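Long-range contact in putative membrane protein (Corynebacterium diphtheriae NCTC 13129, PDB 3C8I), which is of unknown function, a putative membrane protein of the DUF3239 family whose crystallised C-terminal part folds into an antiparallel sheet with helices: residues I21-V35 against W47-I60. Sequence-based numbering, arbitrary orientation.
Sequences IAEVNPRDMVVMALV and WALATRNITAIPGI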
loop_
_atom_site.group_PDB
_atom_site.type_symbol
_atom_site.label_atom_id
_atom_site.label_comp_id
_atom_site.label_asym_id
_atom_site.label_seq_id
_atom_site.Cartn_x
_atom_site.Cartn_y
_atom_site.Cartn_z
ATOM N N ILE B 21 -13.638 -10.179 -15.118
ATOM C CA ILE B 21 -14.344 -9.039 -14.537
ATOM C C ILE B 21 -15.517 -9.575 -13.724
ATOM O O ILE B 21 -16.406 -10.258 -14.257
ATOM C CB ILE B 21 -14.840 -8.014 -15.573
ATOM C CG1 ILE B 21 -13.690 -7.500 -16.456
ATOM C CG2 ILE B 21 -15.614 -6.870 -14.852
ATOM C CD1 ILE B 21 -14.145 -6.509 -17.562
ATOM N N ALA B 22 -15.504 -9.256 -12.431
ATOM C CA ALA B 22 -16.499 -9.754 -11.466
ATOM C C ALA B 22 -17.527 -8.681 -11.113
ATOM O O ALA B 22 -18.638 -8.994 -10.661
ATOM C CB ALA B 22 -15.778 -10.264 -10.194
ATOM N N GLU B 23 -17.165 -7.419 -11.316
ATOM C CA GLU B 23 -18.043 -6.307 -11.020
ATOM C C GLU B 23 -17.586 -5.054 -11.766
ATOM O O GLU B 23 -16.380 -4.814 -11.924
ATOM C CB GLU B 23 -18.079 -6.056 -9.510
ATOM C CG GLU B 23 -18.730 -4.725 -9.125
ATOM C CD GLU B 23 -18.673 -4.456 -7.650
ATOM O OE1 GLU B 23 -19.481 -5.075 -6.935
ATOM O OE2 GLU B 23 -17.830 -3.630 -7.219
ATOM N N VAL B 24 -18.558 -4.263 -12.225
ATOM C CA VAL B 24 -18.289 -3.041 -12.974
ATOM C C VAL B 24 -19.014 -1.865 -12.329
ATOM O O VAL B 24 -20.210 -1.949 -12.043
ATOM C CB VAL B 24 -18.709 -3.203 -14.454
ATOM C CG1 VAL B 24 -18.693 -1.857 -15.186
ATOM C CG2 VAL B 24 -17.799 -4.224 -15.152
ATOM N N ASN B 25 -18.277 -0.779 -12.102
ATOM C CA ASN B 25 -18.764 0.413 -11.400
ATOM C C ASN B 25 -18.443 1.643 -12.259
ATOM O O ASN B 25 -17.714 1.529 -13.239
ATOM C CB ASN B 25 -18.098 0.509 -10.017
ATOM C CG ASN B 25 -18.265 -0.772 -9.188
ATOM O OD1 ASN B 25 -19.368 -1.134 -8.822
ATOM N ND2 ASN B 25 -17.160 -1.456 -8.900
ATOM N N PRO B 26 -18.999 2.820 -11.929
ATOM C CA PRO B 26 -18.654 3.986 -12.751
ATOM C C PRO B 26 -17.159 4.307 -12.851
ATOM O O PRO B 26 -16.674 4.610 -13.935
ATOM C CB PRO B 26 -19.424 5.124 -12.075
ATOM C CG PRO B 26 -20.576 4.448 -11.411
ATOM C CD PRO B 26 -20.012 3.154 -10.908
ATOM N N ARG B 27 -16.426 4.227 -11.746
ATOM C CA ARG B 27 -15.022 4.634 -11.750
ATOM C C ARG B 27 -14.011 3.485 -11.873
ATOM O O ARG B 27 -12.832 3.744 -12.119
ATOM C CB ARG B 27 -14.704 5.434 -10.485
ATOM C CG ARG B 27 -15.548 6.693 -10.353
ATOM C CD ARG B 27 -14.722 7.872 -9.842
ATOM N NE ARG B 27 -15.544 9.075 -9.823
ATOM C CZ ARG B 27 -16.505 9.311 -8.936
ATOM N NH1 ARG B 27 -16.764 8.426 -7.965
ATOM N NH2 ARG B 27 -17.211 10.439 -9.012
ATOM N N ASP B 28 -14.454 2.242 -11.674
ATOM C CA ASP B 28 -13.542 1.109 -11.722
ATOM C C ASP B 28 -14.254 -0.235 -11.898
ATOM O O ASP B 28 -15.474 -0.303 -11.983
ATOM C CB ASP B 28 -12.623 1.095 -10.486
ATOM C CG ASP B 28 -13.332 0.665 -9.220
ATOM O OD1 ASP B 28 -14.506 1.023 -9.036
ATOM O OD2 ASP B 28 -12.687 -0.033 -8.393
ATOM N N MET B 29 -13.452 -1.288 -12.012
ATOM C CA MET B 29 -13.928 -2.645 -12.088
ATOM C C MET B 29 -13.204 -3.524 -11.074
ATOM O O MET B 29 -12.113 -3.196 -10.604
ATOM C CB MET B 29 -13.749 -3.205 -13.510
ATOM C CG MET B 29 -12.322 -3.480 -13.993
ATOM S SD MET B 29 -12.236 -3.535 -15.848
ATOM C CE MET B 29 -11.441 -1.976 -16.241
ATOM N N VAL B 30 -13.813 -4.649 -10.747
ATOM C CA VAL B 30 -13.196 -5.619 -9.858
ATOM C C VAL B 30 -12.934 -6.868 -10.665
ATOM O O VAL B 30 -13.824 -7.394 -11.323
ATOM C CB VAL B 30 -14.074 -5.944 -8.611
ATOM C CG1 VAL B 30 -13.455 -7.086 -7.772
ATOM C CG2 VAL B 30 -14.246 -4.725 -7.742
ATOM N N VAL B 31 -11.682 -7.309 -10.651
ATOM C CA VAL B 31 -11.289 -8.511 -11.332
ATOM C C VAL B 31 -11.050 -9.585 -10.268
ATOM O O VAL B 31 -10.610 -9.289 -9.150
ATOM C CB VAL B 31 -10.072 -8.254 -12.251
ATOM C CG1 VAL B 31 -9.699 -9.495 -13.020
ATOM C CG2 VAL B 31 -10.377 -7.119 -13.239
ATOM N N MET B 32 -11.400 -10.822 -10.603
ATOM C CA MET B 32 -11.142 -11.990 -9.753
ATOM C C MET B 32 -10.199 -12.888 -10.522
ATOM O O MET B 32 -10.421 -13.121 -11.707
ATOM C CB MET B 32 -12.451 -12.747 -9.461
ATOM C CG MET B 32 -12.310 -13.989 -8.527
ATOM S SD MET B 32 -13.881 -14.915 -8.234
ATOM C CE MET B 32 -14.700 -13.678 -7.314
ATOM N N ALA B 33 -9.169 -13.400 -9.859
ATOM C CA ALA B 33 -8.235 -14.351 -10.461
ATOM C C ALA B 33 -8.211 -15.662 -9.703
ATOM O O ALA B 33 -8.443 -15.681 -8.502
ATOM C CB ALA B 33 -6.789 -13.759 -10.525
ATOM N N LEU B 34 -7.945 -16.758 -10.422
ATOM C CA LEU B 34 -7.737 -18.078 -9.822
ATOM C C LEU B 34 -6.229 -18.300 -9.632
ATOM O O LEU B 34 -5.472 -18.395 -10.599
ATOM C CB LEU B 34 -8.369 -19.186 -10.704
ATOM C CG LEU B 34 -8.307 -20.627 -10.158
ATOM C CD1 LEU B 34 -9.239 -20.843 -8.976
ATOM C CD2 LEU B 34 -8.582 -21.678 -11.239
ATOM N N VAL B 35 -5.802 -18.371 -8.375
ATOM C CA VAL B 35 -4.394 -18.433 -8.023
ATOM C C VAL B 35 -4.063 -19.652 -7.135
ATOM O O VAL B 35 -4.929 -20.241 -6.461
ATOM C CB VAL B 35 -3.917 -17.116 -7.319
ATOM C CG1 VAL B 35 -3.932 -15.925 -8.291
ATOM C CG2 VAL B 35 -4.712 -16.817 -6.051
ATOM N N TRP B 47 -5.876 -24.066 -4.661
ATOM C CA TRP B 47 -6.538 -23.001 -5.401
ATOM C C TRP B 47 -7.193 -21.987 -4.490
ATOM O O TRP B 47 -7.723 -22.326 -3.444
ATOM C CB TRP B 47 -7.578 -23.555 -6.377
ATOM C CG TRP B 47 -6.995 -24.355 -7.503
ATOM C CD1 TRP B 47 -7.235 -25.671 -7.774
ATOM C CD2 TRP B 47 -6.078 -23.901 -8.513
ATOM N NE1 TRP B 47 -6.524 -26.063 -8.883
ATOM C CE2 TRP B 47 -5.811 -24.997 -9.358
ATOM C CE3 TRP B 47 -5.458 -22.687 -8.781
ATOM C CZ2 TRP B 47 -4.947 -24.908 -10.446
ATOM C CZ3 TRP B 47 -4.605 -22.600 -9.868
ATOM C CH2 TRP B 47 -4.367 -23.701 -10.688
ATOM N N ALA B 48 -7.169 -20.738 -4.924
ATOM C CA ALA B 48 -7.824 -19.645 -4.233
ATOM C C ALA B 48 -8.286 -18.587 -5.242
ATOM O O ALA B 48 -7.831 -18.559 -6.405
ATOM C CB ALA B 48 -6.888 -19.025 -3.181
ATOM N N LEU B 49 -9.187 -17.738 -4.783
ATOM C CA LEU B 49 -9.699 -16.615 -5.550
ATOM C C LEU B 49 -9.104 -15.344 -4.972
ATOM O O LEU B 49 -9.140 -15.132 -3.754
ATOM C CB LEU B 49 -11.226 -16.564 -5.452
ATOM C CG LEU B 49 -11.922 -17.869 -5.852
ATOM C CD1 LEU B 49 -13.389 -17.848 -5.443
ATOM C CD2 LEU B 49 -11.712 -18.159 -7.378
ATOM N N ALA B 50 -8.550 -14.502 -5.840
ATOM C CA ALA B 50 -7.952 -13.236 -5.418
ATOM C C ALA B 50 -8.627 -12.125 -6.195
ATOM O O ALA B 50 -8.718 -12.200 -7.408
ATOM C CB ALA B 50 -6.408 -13.244 -5.688
ATOM N N THR B 51 -9.072 -11.076 -5.526
ATOM C CA THR B 51 -9.677 -9.967 -6.226
ATOM C C THR B 51 -8.854 -8.695 -6.173
ATOM O O THR B 51 -8.018 -8.496 -5.283
ATOM C CB THR B 51 -11.125 -9.663 -5.716
ATOM O OG1 THR B 51 -11.088 -9.356 -4.323
ATOM C CG2 THR B 51 -12.107 -10.822 -6.042
ATOM N N ARG B 52 -9.102 -7.821 -7.139
ATOM C CA ARG B 52 -8.406 -6.559 -7.231
ATOM C C ARG B 52 -9.255 -5.522 -7.935
ATOM O O ARG B 52 -9.817 -5.782 -8.992
ATOM C CB ARG B 52 -7.111 -6.733 -8.022
ATOM C CG ARG B 52 -6.291 -5.487 -8.152
ATOM C CD ARG B 52 -4.979 -5.746 -8.907
ATOM N NE ARG B 52 -4.167 -4.534 -9.005
ATOM C CZ ARG B 52 -2.852 -4.500 -9.204
ATOM N NH1 ARG B 52 -2.176 -5.627 -9.377
ATOM N NH2 ARG B 52 -2.209 -3.324 -9.260
ATOM N N ASN B 53 -9.291 -4.341 -7.348
ATOM C CA ASN B 53 -9.961 -3.196 -7.934
ATOM C C ASN B 53 -9.040 -2.528 -8.937
ATOM O O ASN B 53 -7.895 -2.184 -8.617
ATOM C CB ASN B 53 -10.409 -2.245 -6.844
ATOM C CG ASN B 53 -11.714 -2.683 -6.199
ATOM O OD1 ASN B 53 -12.770 -2.087 -6.449
ATOM N ND2 ASN B 53 -11.661 -3.728 -5.378
ATOM N N ILE B 54 -9.516 -2.400 -10.167
ATOM C CA ILE B 54 -8.711 -1.899 -11.282
ATOM C C ILE B 54 -9.430 -0.771 -12.012
ATOM O O ILE B 54 -10.635 -0.853 -12.280
ATOM C CB ILE B 54 -8.358 -3.055 -12.272
ATOM C CG1 ILE B 54 -7.416 -4.062 -11.583
ATOM C CG2 ILE B 54 -7.697 -2.520 -13.565
ATOM C CD1 ILE B 54 -7.124 -5.329 -12.471
ATOM N N THR B 55 -8.708 0.300 -12.317
ATOM C CA THR B 55 -9.345 1.439 -12.982
ATOM C C THR B 55 -9.367 1.268 -14.504
ATOM O O THR B 55 -10.389 1.526 -15.134
ATOM C CB THR B 55 -8.664 2.754 -12.557
ATOM O OG1 THR B 55 -8.865 2.936 -11.139
ATOM C CG2 THR B 55 -9.236 3.919 -13.319
ATOM N N ALA B 56 -8.265 0.804 -15.089
ATOM C CA ALA B 56 -8.129 0.746 -16.546
ATOM C C ALA B 56 -7.373 -0.490 -17.027
ATOM O O ALA B 56 -6.319 -0.829 -16.493
ATOM C CB ALA B 56 -7.429 1.995 -17.059
ATOM N N ILE B 57 -7.910 -1.142 -18.056
ATOM C CA ILE B 57 -7.186 -2.198 -18.759
ATOM C C ILE B 57 -7.335 -1.915 -20.256
ATOM O O ILE B 57 -8.461 -1.875 -20.750
ATOM C CB ILE B 57 -7.772 -3.602 -18.481
ATOM C CG1 ILE B 57 -7.829 -3.903 -16.968
ATOM C CG2 ILE B 57 -6.961 -4.648 -19.232
ATOM C CD1 ILE B 57 -8.494 -5.216 -16.618
ATOM N N PRO B 58 -6.212 -1.690 -20.969
ATOM C CA PRO B 58 -6.260 -1.492 -22.408
ATOM C C PRO B 58 -7.091 -2.564 -23.106
ATOM O O PRO B 58 -6.921 -3.745 -22.817
ATOM C CB PRO B 58 -4.791 -1.588 -22.820
ATOM C CG PRO B 58 -4.055 -1.102 -21.658
ATOM C CD PRO B 58 -4.831 -1.584 -20.467
ATOM N N GLY B 59 -7.974 -2.150 -24.008
ATOM C CA GLY B 59 -8.865 -3.083 -24.690
ATOM C C GLY B 59 -10.205 -3.265 -23.998
ATOM O O GLY B 59 -11.180 -3.606 -24.639
ATOM N N ILE B 60 -10.270 -3.045 -22.687
ATOM C CA ILE B 60 -11.510 -3.240 -21.935
ATOM C C ILE B 60 -12.229 -1.910 -21.727
ATOM O O ILE B 60 -12.035 -1.206 -20.737
ATOM C CB ILE B 60 -11.261 -3.935 -20.569
ATOM C CG1 ILE B 60 -10.317 -5.138 -20.711
ATOM C CG2 ILE B 60 -12.553 -4.367 -19.943
ATOM C CD1 ILE B 60 -10.718 -6.160 -21.725
HETATM O O HOH W 1 -12.830 1.804 -14.886
#
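M29, V31, A33 and V35 each trade a pair of backbone hydrogen bonds with I54, R52, A50 and A48 respectively, eight bonds in an unbroken antiparallel ladder. The M29–I54 pair is the straightest: I54 N reaches M29 O at 2.8 Å with an N-H...O angle of 177°. At the other end the bond from A48 N to V35 O bends to 142°. Between these rungs, at the non-hydrogen-bonded pairs, CA-H groups lean on the same carbonyls, as where T51 CA lies 3.1 Å from V31 O. The ladder builds the hairpin of strands 29-36 and 47-54, joined edge to edge within the antiparallel sheet, between strands 16-24 and 138-140; a classic beta bulge, A22 and E23 facing V30, lies where strand 16-24 pairs with 29-36.

On the face carrying M32, L34, L49 and T51, the extended M32 chain carries SD to 4.0 Å from L49 CD2, and the bend at chi3 turns CE back beside T51 CG2. L34 CG, set opposite the backbone N (chi1 -176°), touches W47 CE3 at 3.8 Å, and L34 CD2 sits over the rim of one indole face. V35 O meets the edge of that ring. Helix 115-124 packs against this side through M32, L34, W47 and L49.

On the other face V31 CG2 meets I54 CD1 at 3.8 Å, V35 CG2 rests on A50 CB, and strand 88-95 supplies P93, I91 and P95 as neighbours. After I54 the chain swings past M29, through a type II turn from I57 to I60. The M29 thioether lies against I57 and crosses I60 at nearly a right angle, while I60 CG2 continues to I21 CD1, 3.6 Å away, on the adjoining strand.

The R27 guanidinium forms a salt bridge with E23 of the third subunit.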